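Local structure of cellulase (Clostridium cellulovorans, 6UI3) at residues 104-108 and 148-152. The protein is a broad-specificity endoglucanase of glycoside hydrolase family 5, subfamily 4, its chain here being the TIM-barrel cellulase domain of a longer polypeptide. Sequence-based numbering, arbitrary orientation.
Sequences VNIHH and DTINQ. Unlike the reference sequence in segment 148-152: Gln152 (reference Glu).
The carboxamide of Asn151 lies flat against one face of the His107 imidazole, the two planes only 13° apart. Asn151 CB sits 3.8 Å from the centroid of the His107 ring, a CH-pi contact over the face. Asn151 ND2 lies above the ring plane, displaced toward the rim, and its 3.1 Å approach to His107 NE2 is stacking and not a hydrogen bond. With CG anti to the backbone N (chi1 171°), Asn151 carries its amide across to His107, and the second torsion (chi2 52°) turns it nearly parallel to the ring. Its polar atoms are engaged elsewhere, OD1 by Arg64 and ND2 by Gln112. His107 is also gripped in its own plane: Asn105 ND2 donates to His107 ND1 at 3.0 Å, which helps fix the rotation of the ring and marks ND1 as the acceptor. Asn105 and Asp148 run side by side, CB to CB 3.7 Å; Asp148 OD2 turns to Arg64 in a salt bridge. Ile150 extends its CD1 to 3.8 Å from Ile106 CG2. Two backbone hydrogen bonds tie the segments together, Asp148 N to Val104 O at 3.0 Å and Asn151 N to Ile106 O at 2.9 Å. Gln152 stands where the reference sequence has Glu, probably the acid/base of the Asn-Glu pair that ends the fourth strand in family 5 enzymes. The contact thus joins the C-terminal ends of neighbouring parallel strands 101-105 and 145-148 of the eight-stranded barrel, with Tyr172 of helix 163-182 against Ile106 and Ile150, and Gln271 of strand 267-272 touching His107 and Asn151.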
ATOM      1  N   VAL A 104      -2.826   1.324  -7.231  1.00  7.27           N
ATOM      2  CA  VAL A 104      -4.125   0.653  -7.178  1.00  7.61           C
ATOM      3  C   VAL A 104      -3.897  -0.820  -6.854  1.00  6.36           C
ATOM      4  O   VAL A 104      -2.960  -1.437  -7.365  1.00  7.33           O
ATOM      5  CB  VAL A 104      -4.865   0.802  -8.522  1.00  9.14           C
ATOM      6  CG1 VAL A 104      -6.140  -0.053  -8.552  1.00 11.19           C
ATOM      7  CG2 VAL A 104      -5.238   2.236  -8.795  1.00 11.30           C
ATOM      8  N   ASN A 105      -4.771  -1.393  -6.020  1.00  6.62           N
ATOM      9  CA  ASN A 105      -4.598  -2.768  -5.568  1.00  6.88           C
ATOM     10  C   ASN A 105      -5.939  -3.504  -5.586  1.00  6.69           C
ATOM     11  O   ASN A 105      -6.940  -3.018  -6.109  1.00  7.18           O
ATOM     12  CB  ASN A 105      -3.926  -2.798  -4.183  1.00  7.73           C
ATOM     13  CG  ASN A 105      -4.842  -2.345  -3.058  1.00  7.64           C
ATOM     14  OD1 ASN A 105      -6.018  -2.046  -3.275  1.00  7.16           O
ATOM     15  ND2 ASN A 105      -4.293  -2.275  -1.838  1.00  8.53           N
ATOM     16  N   ILE A 106      -5.914  -4.723  -5.036  1.00  6.70           N
ATOM     17  CA  ILE A 106      -7.086  -5.455  -4.568  1.00  6.85           C
ATOM     18  C   ILE A 106      -6.969  -5.511  -3.052  1.00  6.53           C
ATOM     19  O   ILE A 106      -5.938  -5.948  -2.533  1.00  7.03           O
ATOM     20  CB  ILE A 106      -7.129  -6.878  -5.168  1.00  6.93           C
ATOM     21  CG1 ILE A 106      -7.217  -6.827  -6.699  1.00  7.41           C
ATOM     22  CG2 ILE A 106      -8.286  -7.669  -4.551  1.00  7.69           C
ATOM     23  CD1 ILE A 106      -7.239  -8.199  -7.367  1.00  8.23           C
ATOM     24  N   HIS A 107      -8.017  -5.085  -2.346  1.00  6.45           N
ATOM     25  CA  HIS A 107      -7.923  -4.813  -0.905  1.00  6.33           C
ATOM     26  C   HIS A 107      -9.225  -5.251  -0.252  1.00  7.17           C
ATOM     27  O   HIS A 107     -10.290  -4.694  -0.520  1.00  8.21           O
ATOM     28  CB  HIS A 107      -7.679  -3.309  -0.717  1.00  7.23           C
ATOM     29  CG  HIS A 107      -7.086  -2.898   0.592  1.00  7.28           C
ATOM     30  ND1 HIS A 107      -5.893  -2.209   0.668  1.00  7.68           N
ATOM     31  CD2 HIS A 107      -7.553  -3.007   1.854  1.00  8.04           C
ATOM     32  CE1 HIS A 107      -5.654  -1.925   1.935  1.00  7.96           C
ATOM     33  NE2 HIS A 107      -6.639  -2.396   2.673  1.00  8.26           N
ATOM     34  N   HIS A 108      -9.152  -6.277   0.585  1.00  7.16           N
ATOM     35  CA  HIS A 108     -10.292  -6.826   1.309  1.00  7.75           C
ATOM     36  C   HIS A 108     -11.322  -7.540   0.425  1.00  8.04           C
ATOM     37  O   HIS A 108     -12.423  -7.814   0.905  1.00 10.15           O
ATOM     38  CB  HIS A 108     -11.049  -5.817   2.184  1.00  9.43           C
ATOM     39  CG  HIS A 108     -10.218  -5.118   3.215  1.00 11.03           C
ATOM     40  ND1 HIS A 108      -9.136  -5.704   3.842  1.00 12.11           N
ATOM     41  CD2 HIS A 108     -10.341  -3.881   3.750  1.00 11.65           C
ATOM     42  CE1 HIS A 108      -8.613  -4.842   4.699  1.00 12.77           C
ATOM     43  NE2 HIS A 108      -9.333  -3.732   4.672  1.00 11.37           N
ATOM     44  N   ASP A 148      -0.496  -3.118  -7.259  1.00  7.15           N
ATOM     45  CA  ASP A 148      -0.147  -3.849  -6.029  1.00  6.79           C
ATOM     46  C   ASP A 148      -1.071  -5.062  -6.004  1.00  6.22           C
ATOM     47  O   ASP A 148      -2.289  -4.908  -5.924  1.00  6.87           O
ATOM     48  CB  ASP A 148      -0.338  -2.863  -4.863  1.00  7.87           C
ATOM     49  CG  ASP A 148      -0.307  -3.481  -3.463  1.00 10.70           C
ATOM     50  OD1 ASP A 148      -0.080  -4.703  -3.291  1.00 10.26           O
ATOM     51  OD2 ASP A 148      -0.510  -2.673  -2.497  1.00 10.70           O
ATOM     52  N   THR A 149      -0.517  -6.271  -6.148  1.00  6.95           N
ATOM     53  CA  THR A 149      -1.317  -7.406  -6.635  1.00  6.74           C
ATOM     54  C   THR A 149      -2.406  -7.867  -5.659  1.00  6.38           C
ATOM     55  O   THR A 149      -3.423  -8.426  -6.087  1.00  6.68           O
ATOM     56  CB  THR A 149      -0.426  -8.614  -6.960  1.00  7.26           C
ATOM     57  OG1 THR A 149       0.225  -9.036  -5.750  1.00  7.80           O
ATOM     58  CG2 THR A 149       0.578  -8.322  -8.069  1.00  7.78           C
ATOM     59  N   ILE A 150      -2.183  -7.701  -4.358  1.00  6.41           N
ATOM     60  CA  ILE A 150      -3.137  -8.078  -3.307  1.00  6.93           C
ATOM     61  C   ILE A 150      -2.640  -7.404  -2.033  1.00  6.66           C
ATOM     62  O   ILE A 150      -1.439  -7.345  -1.799  1.00  7.58           O
ATOM     63  CB  ILE A 150      -3.286  -9.610  -3.187  1.00  7.46           C
ATOM     64  CG1 ILE A 150      -4.345  -9.987  -2.141  1.00  7.71           C
ATOM     65  CG2 ILE A 150      -1.943 -10.280  -2.902  1.00  7.63           C
ATOM     66  CD1 ILE A 150      -5.771  -9.532  -2.447  1.00  8.56           C
ATOM     67  N   ASN A 151      -3.543  -6.896  -1.203  1.00  6.73           N
ATOM     68  CA  ASN A 151      -3.161  -6.089  -0.034  1.00  6.54           C
ATOM     69  C   ASN A 151      -2.448  -6.906   1.050  1.00  6.84           C
ATOM     70  O   ASN A 151      -1.235  -6.771   1.242  1.00  7.18           O
ATOM     71  CB  ASN A 151      -4.421  -5.401   0.496  1.00  7.30           C
ATOM     72  CG  ASN A 151      -4.195  -4.728   1.805  1.00  7.65           C
ATOM     73  OD1 ASN A 151      -3.246  -3.939   1.932  1.00  8.19           O
ATOM     74  ND2 ASN A 151      -5.019  -5.026   2.789  1.00  8.47           N
ATOM     75  N   GLN A 152      -3.191  -7.730   1.789  1.00  6.81           N
ATOM     76  CA  GLN A 152      -2.680  -8.482   2.944  1.00  6.81           C
ATOM     77  C   GLN A 152      -3.117  -9.936   2.827  1.00  7.16           C
ATOM     78  O   GLN A 152      -3.977 -10.422   3.579  1.00  7.99           O
ATOM     79  CB  GLN A 152      -3.087  -7.825   4.264  1.00  8.55           C
ATOM     80  CG  GLN A 152      -2.252  -6.557   4.493  1.00  7.92           C
ATOM     81  CD  GLN A 152      -2.579  -5.736   5.708  1.00 11.19           C
ATOM     82  OE1 GLN A 152      -1.815  -4.840   6.074  1.00 11.73           O
ATOM     83  NE2 GLN A 152      -3.691  -6.007   6.332  1.00 11.45           N
TER